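Local atomic coordinates of methylaspartate ammonia-lyase (Citrobacter amalonaticus, PDB entry 1KKO), a protein that catalyses the reversible anti elimination of ammonia from L-threo-3-methylaspartate to give mesaconate, using magnesium as cofactor. Residues V55-E60 against L139-L144; K98-G103 against A113-K118; A259-E264 against L270-P275. All coordinates share one frame; numbering follows the deposited sequence.

From the N terminus, the chain first runs through the three-stranded antiparallel sheet, whose middle strand ends within V55-E60. It then makes a long excursion before L139-L144 returns to that strand, closing interaction 1 across 78 intervening residues. Within this span lies interaction 2, a short closure in which helix 110-118 folds back on the end of helix 86-101. The two contacts pack against each other through a pair of leucines, L57 CD2 lying 4.1 Å from L101 CD1. Interaction 3 follows in series, in the C-terminal barrel, where it closes the short connection from helix to strand; its centre is about 43 Å from that of interaction 1.

Interaction 1 of 3, residues V55-E60 against L139-L144; sequences VQLILE and LDATAL
L59 reaches from the strand into the angle between A141 and L144, and its two methyl groups divide the work. CD2 meets the CB of A141 at 4.0 Å. CD1 lies 3.6 Å from the carbonyl O of A141 and also meets the CB of L144, at 4.1 Å. The side chains of L59 and L144 cross at about a right angle, and L144 touches through its CB. With a chi1 of -49°, CG of L59 stands opposite its own carbonyl carbon, and the branch is carried out toward the helix.

L57, two residues earlier on the same face of the strand, adds one more touch: its CD1 lies 4.2 Å from A141 CB. Both leucines thus converge on a single methyl group. Alanine suits this position because its short side chain lets the backbones come near each other, with the CA atoms of L57 and A141 7.1 Å apart. Leucine suits the strand side because its forked end can spread over the helix surface. No hydrogen bond spans the two segments; the contact is made by apolar packing.

The short axes approach to 9.4 Å and run nearly along each other, at 25°, which lets successive inward residues of the strand meet the same helix. This is sheet-to-helix packing in the N-terminal domain of an enolase-superfamily protein, away from the annotated sites. The strand is the middle one of the antiparallel sheet, bonded to strand 3-18 on one edge and strand 64-69 on the other. Its other face bears Q56 and I58, which pack on L408 of the second subunit, while helix 150-157 packs against helix 128-146 through L139, T142 and A143.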
loop_
_atom_site.group_PDB
_atom_site.type_symbol
_atom_site.label_atom_id
_atom_site.label_comp_id
_atom_site.label_asym_id
_atom_site.label_seq_id
_atom_site.Cartn_x
_atom_site.Cartn_y
_atom_site.Cartn_z
ATOM N N VAL A 55 7.599 -2.509 15.843
ATOM C CA VAL A 55 7.553 -2.779 17.268
ATOM C C VAL A 55 6.373 -3.706 17.518
ATOM O O VAL A 55 5.265 -3.418 17.090
ATOM C CB VAL A 55 7.304 -1.466 18.060
ATOM C CG1 VAL A 55 7.327 -1.720 19.558
ATOM C CG2 VAL A 55 8.343 -0.420 17.672
ATOM N N GLN A 56 6.624 -4.837 18.166
ATOM C CA GLN A 56 5.558 -5.741 18.551
ATOM C C GLN A 56 5.647 -5.934 20.051
ATOM O O GLN A 56 6.720 -6.224 20.583
ATOM C CB GLN A 56 5.701 -7.084 17.839
ATOM C CG GLN A 56 5.520 -6.975 16.339
ATOM C CD GLN A 56 5.607 -8.319 15.660
ATOM O OE1 GLN A 56 4.580 -8.881 15.284
ATOM N NE2 GLN A 56 6.817 -8.851 15.534
ATOM N N LEU A 57 4.510 -5.779 20.714
ATOM C CA LEU A 57 4.446 -5.937 22.158
ATOM C C LEU A 57 3.487 -7.071 22.452
ATOM O O LEU A 57 2.291 -6.955 22.229
ATOM C CB LEU A 57 3.942 -4.655 22.814
ATOM C CG LEU A 57 4.673 -3.365 22.440
ATOM C CD1 LEU A 57 4.003 -2.171 23.083
ATOM C CD2 LEU A 57 6.130 -3.387 22.835
ATOM N N ILE A 58 4.026 -8.188 22.920
ATOM C CA ILE A 58 3.207 -9.331 23.294
ATOM C C ILE A 58 2.764 -9.073 24.715
ATOM O O ILE A 58 3.606 -8.905 25.604
ATOM C CB ILE A 58 4.005 -10.637 23.227
ATOM C CG1 ILE A 58 4.579 -10.857 21.828
ATOM C CG2 ILE A 58 3.133 -11.807 23.607
ATOM C CD1 ILE A 58 5.491 -12.049 21.757
ATOM N N LEU A 59 1.454 -9.040 24.920
ATOM C CA LEU A 59 0.881 -8.762 26.240
ATOM C C LEU A 59 0.603 -10.034 27.017
ATOM O O LEU A 59 0.622 -11.123 26.460
ATOM C CB LEU A 59 -0.425 -8.000 26.090
ATOM C CG LEU A 59 -0.396 -6.775 25.168
ATOM C CD1 LEU A 59 -1.728 -6.053 25.236
ATOM C CD2 LEU A 59 0.737 -5.823 25.515
ATOM N N GLU A 60 0.324 -9.887 28.308
ATOM C CA GLU A 60 0.014 -11.038 29.150
ATOM C C GLU A 60 -1.183 -11.837 28.650
ATOM O O GLU A 60 -1.253 -13.040 28.893
ATOM C CB GLU A 60 -0.258 -10.580 30.584
ATOM C CG GLU A 60 0.955 -10.029 31.300
ATOM C CD GLU A 60 0.671 -9.655 32.750
ATOM O OE1 GLU A 60 -0.153 -8.744 33.018
ATOM O OE2 GLU A 60 1.295 -10.272 33.633
ATOM N N LEU A 139 -0.269 2.590 22.242
ATOM C CA LEU A 139 -1.682 2.878 22.098
ATOM C C LEU A 139 -2.423 1.600 21.745
ATOM O O LEU A 139 -3.462 1.280 22.312
ATOM C CB LEU A 139 -1.920 3.934 21.026
ATOM C CG LEU A 139 -3.396 4.279 20.786
ATOM C CD1 LEU A 139 -4.103 4.802 22.036
ATOM C CD2 LEU A 139 -3.531 5.292 19.655
ATOM N N ASP A 140 -1.862 0.850 20.798
ATOM C CA ASP A 140 -2.455 -0.412 20.408
ATOM C C ASP A 140 -2.468 -1.373 21.603
ATOM O O ASP A 140 -3.425 -2.141 21.758
ATOM C CB ASP A 140 -1.666 -1.010 19.234
ATOM C CG ASP A 140 -2.454 -2.008 18.421
ATOM O OD1 ASP A 140 -3.678 -1.804 18.197
ATOM O OD2 ASP A 140 -1.851 -2.984 17.922
ATOM N N ALA A 141 -1.422 -1.340 22.433
ATOM C CA ALA A 141 -1.362 -2.201 23.625
ATOM C C ALA A 141 -2.484 -1.881 24.620
ATOM O O ALA A 141 -3.165 -2.771 25.098
ATOM C CB ALA A 141 -0.028 -2.101 24.288
ATOM N N THR A 142 -2.687 -0.601 24.898
ATOM C CA THR A 142 -3.747 -0.198 25.810
ATOM C C THR A 142 -5.094 -0.637 25.267
ATOM O O THR A 142 -5.953 -1.141 26.005
ATOM C CB THR A 142 -3.677 1.311 26.026
ATOM O OG1 THR A 142 -2.437 1.629 26.663
ATOM C CG2 THR A 142 -4.778 1.796 26.975
ATOM N N ALA A 143 -5.280 -0.494 23.960
ATOM C CA ALA A 143 -6.496 -0.947 23.311
ATOM C C ALA A 143 -6.716 -2.458 23.480
ATOM O O ALA A 143 -7.757 -2.904 23.971
ATOM C CB ALA A 143 -6.462 -0.585 21.839
ATOM N N LEU A 144 -5.716 -3.242 23.104
ATOM C CA LEU A 144 -5.813 -4.704 23.135
ATOM C C LEU A 144 -5.891 -5.266 24.553
ATOM O O LEU A 144 -6.382 -6.376 24.763
ATOM C CB LEU A 144 -4.635 -5.326 22.384
ATOM C CG LEU A 144 -4.707 -5.167 20.863
ATOM C CD1 LEU A 144 -3.341 -5.407 20.234
ATOM C CD2 LEU A 144 -5.767 -6.095 20.263
#

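Interaction 2 of 3, residues K98-G103 against A113-K118; sequences KPLLEG and ARFFDK
A pair of consecutive helices in the N-terminal domain meets here, with L100 and L101 at the end of helix 86-101 received by the aromatic pair F115 and F116 of helix 110-118. F116 has the larger share on the side of helix 110-118. The CB of L100 lies 3.9 Å from F116 CE1, and the carbonyl O of L100 approaches the ring edge, near its plane, at 3.9 Å from F116 CZ. L101 comes in obliquely, its CD2 3.7 Å from the same F116 CZ. In this packing of two successive helices joined by a short loop, the flexible, branched leucine ends fit round the flat rings, L101 being buried and L100 nearer the margin. The broad F116 ring reaches both of them at once, closing against L134 and L138 of helix 128-146 as well.

F115 takes a different course. Its CG lies opposite the backbone N (chi1 171°), which swings the ring toward the end of L100, whose CD1 meets the ring edge 4.2 Å from F115 CE2. F115 also directs its edge onto the F116 face, with F115 CD2 3.6 Å above the plane of the F116 ring, over its centre. Beside them, R104 makes a cation-pi contact with F115 and gives a hydrogen bond from NE to the carbonyl O of L100.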
loop_
_atom_site.group_PDB
_atom_site.type_symbol
_atom_site.label_atom_id
_atom_site.label_comp_id
_atom_site.label_asym_id
_atom_site.label_seq_id
_atom_site.Cartn_x
_atom_site.Cartn_y
_atom_site.Cartn_z
ATOM N N LYS A 98 14.001 -2.157 24.934
ATOM C CA LYS A 98 13.341 -3.401 25.311
ATOM C C LYS A 98 13.153 -3.551 26.840
ATOM O O LYS A 98 12.061 -3.874 27.284
ATOM C CB LYS A 98 14.081 -4.599 24.723
ATOM C CG LYS A 98 13.433 -5.941 25.038
ATOM C CD LYS A 98 14.163 -7.137 24.414
ATOM C CE LYS A 98 15.392 -6.763 23.624
ATOM N NZ LYS A 98 15.499 -7.599 22.400
ATOM N N PRO A 99 14.188 -3.324 27.653
ATOM C CA PRO A 99 14.022 -3.450 29.112
ATOM C C PRO A 99 13.073 -2.438 29.739
ATOM O O PRO A 99 12.572 -2.640 30.846
ATOM C CB PRO A 99 15.433 -3.234 29.648
ATOM C CG PRO A 99 16.317 -3.535 28.530
ATOM C CD PRO A 99 15.585 -3.029 27.296
ATOM N N LEU A 100 12.842 -1.328 29.051
ATOM C CA LEU A 100 11.913 -0.331 29.539
ATOM C C LEU A 100 10.483 -0.675 29.162
ATOM O O LEU A 100 9.534 -0.114 29.709
ATOM C CB LEU A 100 12.283 1.053 29.007
ATOM C CG LEU A 100 13.654 1.551 29.468
ATOM C CD1 LEU A 100 14.052 2.848 28.778
ATOM C CD2 LEU A 100 13.651 1.735 30.963
ATOM N N LEU A 101 10.323 -1.589 28.208
ATOM C CA LEU A 101 8.996 -2.004 27.766
ATOM C C LEU A 101 8.519 -3.275 28.447
ATOM O O LEU A 101 7.362 -3.374 28.847
ATOM C CB LEU A 101 8.995 -2.235 26.254
ATOM C CG LEU A 101 9.090 -0.973 25.399
ATOM C CD1 LEU A 101 9.447 -1.355 23.979
ATOM C CD2 LEU A 101 7.798 -0.190 25.454
ATOM N N GLU A 102 9.405 -4.254 28.564
ATOM C CA GLU A 102 8.998 -5.527 29.139
ATOM C C GLU A 102 8.638 -5.303 30.611
ATOM O O GLU A 102 9.360 -4.629 31.352
ATOM C CB GLU A 102 10.071 -6.590 28.918
ATOM C CG GLU A 102 10.211 -6.874 27.427
ATOM C CD GLU A 102 11.182 -7.971 27.068
ATOM O OE1 GLU A 102 11.094 -8.460 25.912
ATOM O OE2 GLU A 102 12.039 -8.350 27.904
ATOM N N GLY A 103 7.484 -5.818 31.004
ATOM C CA GLY A 103 6.990 -5.657 32.363
ATOM C C GLY A 103 6.210 -4.380 32.586
ATOM O O GLY A 103 5.633 -4.171 33.652
ATOM N N ALA A 113 3.357 7.007 26.930
ATOM C CA ALA A 113 3.711 7.842 25.782
ATOM C C ALA A 113 4.598 9.011 26.205
ATOM O O ALA A 113 5.601 9.307 25.554
ATOM C CB ALA A 113 2.469 8.351 25.100
ATOM N N ARG A 114 4.237 9.665 27.308
ATOM C CA ARG A 114 5.035 10.771 27.824
ATOM C C ARG A 114 6.427 10.319 28.251
ATOM O O ARG A 114 7.422 10.995 27.982
ATOM C CB ARG A 114 4.338 11.429 29.006
ATOM C CG ARG A 114 3.175 12.316 28.617
ATOM C CD ARG A 114 2.692 13.174 29.784
ATOM N NE ARG A 114 1.960 12.373 30.759
ATOM C CZ ARG A 114 0.638 12.328 30.849
ATOM N NH1 ARG A 114 -0.118 13.065 30.043
ATOM N NH2 ARG A 114 0.060 11.544 31.756
ATOM N N PHE A 115 6.512 9.157 28.888
ATOM C CA PHE A 115 7.797 8.666 29.346
ATOM C C PHE A 115 8.767 8.529 28.190
ATOM O O PHE A 115 9.875 9.043 28.233
ATOM C CB PHE A 115 7.660 7.339 30.087
ATOM C CG PHE A 115 8.972 6.698 30.397
ATOM C CD1 PHE A 115 9.698 7.075 31.515
ATOM C CD2 PHE A 115 9.506 5.741 29.563
ATOM C CE1 PHE A 115 10.910 6.501 31.786
ATOM C CE2 PHE A 115 10.726 5.171 29.834
ATOM C CZ PHE A 115 11.423 5.553 30.956
ATOM N N PHE A 116 8.344 7.846 27.132
ATOM C CA PHE A 116 9.232 7.675 25.994
ATOM C C PHE A 116 9.420 8.941 25.185
ATOM O O PHE A 116 10.443 9.092 24.536
ATOM C CB PHE A 116 8.764 6.515 25.108
ATOM C CG PHE A 116 8.956 5.192 25.760
ATOM C CD1 PHE A 116 10.218 4.654 25.887
ATOM C CD2 PHE A 116 7.892 4.506 26.304
ATOM C CE1 PHE A 116 10.408 3.441 26.526
ATOM C CE2 PHE A 116 8.082 3.293 26.956
ATOM C CZ PHE A 116 9.335 2.771 27.062
ATOM N N ASP A 117 8.465 9.862 25.249
ATOM C CA ASP A 117 8.597 11.084 24.473
ATOM C C ASP A 117 9.685 11.997 25.014
ATOM O O ASP A 117 10.209 12.811 24.259
ATOM C CB ASP A 117 7.285 11.857 24.418
ATOM C CG ASP A 117 7.132 12.621 23.133
ATOM O OD1 ASP A 117 7.317 12.017 22.041
ATOM O OD2 ASP A 117 6.826 13.821 23.122
ATOM N N LYS A 118 10.005 11.860 26.303
ATOM C CA LYS A 118 10.975 12.721 26.986
ATOM C C LYS A 118 12.262 12.004 27.396
ATOM O O LYS A 118 13.181 12.618 27.951
ATOM C CB LYS A 118 10.328 13.319 28.232
ATOM C CG LYS A 118 9.241 14.337 27.947
ATOM C CD LYS A 118 7.885 13.708 27.747
ATOM C CE LYS A 118 6.797 14.607 28.282
ATOM N NZ LYS A 118 7.137 16.062 28.092
#

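Interaction 3 of 3, residues A259-E264 against L270-P275; sequences ASLEKE and LYIEGP
In L270 a chi1 of 179° sets CG anti to the backbone N and brings CD2 to L261; in L261 a chi1 of -64° sets CG anti to the carbonyl carbon and carries CD1 to I272. The end of L270 thus reaches the base of L261, with L270 CD2 3.7 Å from L261 CB. The same methyl is 3.9 Å from the carbonyl O of L261 and 4.3 Å from the backbone N of E262, lying against the main chain of L261 and E262.

The outer end of L261 meets I272 methyl to methyl, CD1 to CD1 at 4.1 Å, with the two side chains crossing at about a right angle. Leucine and isoleucine suit this buried seam, which no hydrogen bond crosses, because their branched, purely apolar ends fill it without a polar atom needing a partner. E262, at its margin, turns its carboxylate elsewhere, and OE1 accepts a hydrogen bond from the backbone N of G301.

This seam is part of a beta-alpha-beta unit of the barrel: strand 234-238 leads through a connection that includes helix 251-260 to the parallel strand 270-273 beside it. L270 and I272 face the surrounding helices, whereas E273, a magnesium-binding residue with D238 and D307, points to the other side of its strand. In this structure its OE1 is hydrogen-bonded to H236 NE2 and its OE2 to Q329 NE2. The contact therefore backs the strand that carries a metal ligand.

Around it, strand 270-273 is backbone-bonded to strand 234-238 through L235 and I237 and to strand 303-306 through K303 and V305; helix 209-225 touches L261 through L211, and helix 281-298 packs on A259 through L295 and L298.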
loop_
_atom_site.group_PDB
_atom_site.type_symbol
_atom_site.label_atom_id
_atom_site.label_comp_id
_atom_site.label_asym_id
_atom_site.label_seq_id
_atom_site.Cartn_x
_atom_site.Cartn_y
_atom_site.Cartn_z
ATOM N N ALA A 259 -4.175 34.451 -5.020
ATOM C CA ALA A 259 -5.572 34.846 -5.173
ATOM C C ALA A 259 -6.045 34.684 -6.621
ATOM O O ALA A 259 -7.199 34.323 -6.876
ATOM C CB ALA A 259 -5.758 36.284 -4.711
ATOM N N SER A 260 -5.149 34.952 -7.568
ATOM C CA SER A 260 -5.483 34.859 -8.984
ATOM C C SER A 260 -5.785 33.431 -9.432
ATOM O O SER A 260 -6.376 33.218 -10.487
ATOM C CB SER A 260 -4.363 35.457 -9.853
ATOM O OG SER A 260 -3.276 34.563 -10.034
ATOM N N LEU A 261 -5.377 32.445 -8.637
ATOM C CA LEU A 261 -5.640 31.056 -8.988
ATOM C C LEU A 261 -7.081 30.642 -8.698
ATOM O O LEU A 261 -7.544 29.635 -9.231
ATOM C CB LEU A 261 -4.685 30.124 -8.248
ATOM C CG LEU A 261 -3.200 30.270 -8.582
ATOM C CD1 LEU A 261 -2.384 29.352 -7.692
ATOM C CD2 LEU A 261 -2.914 29.963 -10.024
ATOM N N GLU A 262 -7.800 31.403 -7.875
ATOM C CA GLU A 262 -9.149 30.998 -7.494
ATOM C C GLU A 262 -10.041 30.762 -8.703
ATOM O O GLU A 262 -10.796 29.797 -8.740
ATOM C CB GLU A 262 -9.804 32.008 -6.539
ATOM C CG GLU A 262 -11.035 31.435 -5.850
ATOM C CD GLU A 262 -11.656 32.357 -4.814
ATOM O OE1 GLU A 262 -11.011 33.339 -4.400
ATOM O OE2 GLU A 262 -12.801 32.078 -4.396
ATOM N N LYS A 263 -9.966 31.651 -9.689
ATOM C CA LYS A 263 -10.799 31.516 -10.881
ATOM C C LYS A 263 -10.561 30.198 -11.610
ATOM O O LYS A 263 -11.491 29.619 -12.171
ATOM C CB LYS A 263 -10.556 32.682 -11.843
ATOM N N GLU A 264 -9.322 29.721 -11.596
ATOM C CA GLU A 264 -8.965 28.512 -12.331
ATOM C C GLU A 264 -9.580 27.257 -11.692
ATOM O O GLU A 264 -9.693 26.220 -12.345
ATOM C CB GLU A 264 -7.444 28.362 -12.429
ATOM C CG GLU A 264 -6.689 29.631 -12.812
ATOM C CD GLU A 264 -7.099 30.216 -14.154
ATOM O OE1 GLU A 264 -6.740 31.387 -14.414
ATOM O OE2 GLU A 264 -7.762 29.519 -14.949
ATOM N N LEU A 270 -9.881 26.023 -2.955
ATOM C CA LEU A 270 -8.470 25.887 -3.264
ATOM C C LEU A 270 -7.601 26.186 -2.056
ATOM O O LEU A 270 -7.790 27.183 -1.357
ATOM C CB LEU A 270 -8.090 26.807 -4.430
ATOM C CG LEU A 270 -6.625 26.809 -4.862
ATOM C CD1 LEU A 270 -6.220 25.450 -5.434
ATOM C CD2 LEU A 270 -6.377 27.913 -5.885
ATOM N N TYR A 271 -6.645 25.282 -1.829
ATOM C CA TYR A 271 -5.639 25.421 -0.797
ATOM C C TYR A 271 -4.259 25.331 -1.441
ATOM O O TYR A 271 -4.022 24.449 -2.279
ATOM C CB TYR A 271 -5.747 24.280 0.202
ATOM C CG TYR A 271 -6.873 24.381 1.200
ATOM C CD1 TYR A 271 -8.191 24.218 0.816
ATOM C CD2 TYR A 271 -6.612 24.626 2.535
ATOM C CE1 TYR A 271 -9.230 24.311 1.741
ATOM C CE2 TYR A 271 -7.639 24.690 3.477
ATOM C CZ TYR A 271 -8.940 24.528 3.070
ATOM O OH TYR A 271 -9.958 24.593 4.004
ATOM N N ILE A 272 -3.360 26.230 -1.039
ATOM C CA ILE A 272 -1.978 26.197 -1.501
ATOM C C ILE A 272 -1.074 25.976 -0.299
ATOM O O ILE A 272 -1.053 26.779 0.626
ATOM C CB ILE A 272 -1.593 27.511 -2.209
ATOM C CG1 ILE A 272 -2.448 27.739 -3.460
ATOM C CG2 ILE A 272 -0.091 27.514 -2.547
ATOM C CD1 ILE A 272 -2.285 26.707 -4.563
ATOM N N GLU A 273 -0.364 24.855 -0.308
ATOM C CA GLU A 273 0.536 24.500 0.780
ATOM C C GLU A 273 1.962 24.932 0.475
ATOM O O GLU A 273 2.425 24.827 -0.664
ATOM C CB GLU A 273 0.466 22.990 1.053
ATOM C CG GLU A 273 1.348 22.539 2.210
ATOM C CD GLU A 273 1.063 21.130 2.691
ATOM O OE1 GLU A 273 0.353 20.374 2.008
ATOM O OE2 GLU A 273 1.576 20.771 3.768
ATOM N N GLY A 274 2.641 25.424 1.500
ATOM C CA GLY A 274 4.027 25.826 1.371
ATOM C C GLY A 274 4.297 26.895 0.328
ATOM O O GLY A 274 5.181 26.741 -0.497
ATOM N N PRO A 275 3.569 28.002 0.335
ATOM C CA PRO A 275 3.793 29.006 -0.711
ATOM C C PRO A 275 5.213 29.579 -0.732
ATOM O O PRO A 275 5.721 29.885 -1.818
ATOM C CB PRO A 275 2.770 30.091 -0.370
ATOM C CG PRO A 275 2.478 29.904 1.056
ATOM C CD PRO A 275 2.485 28.405 1.251
#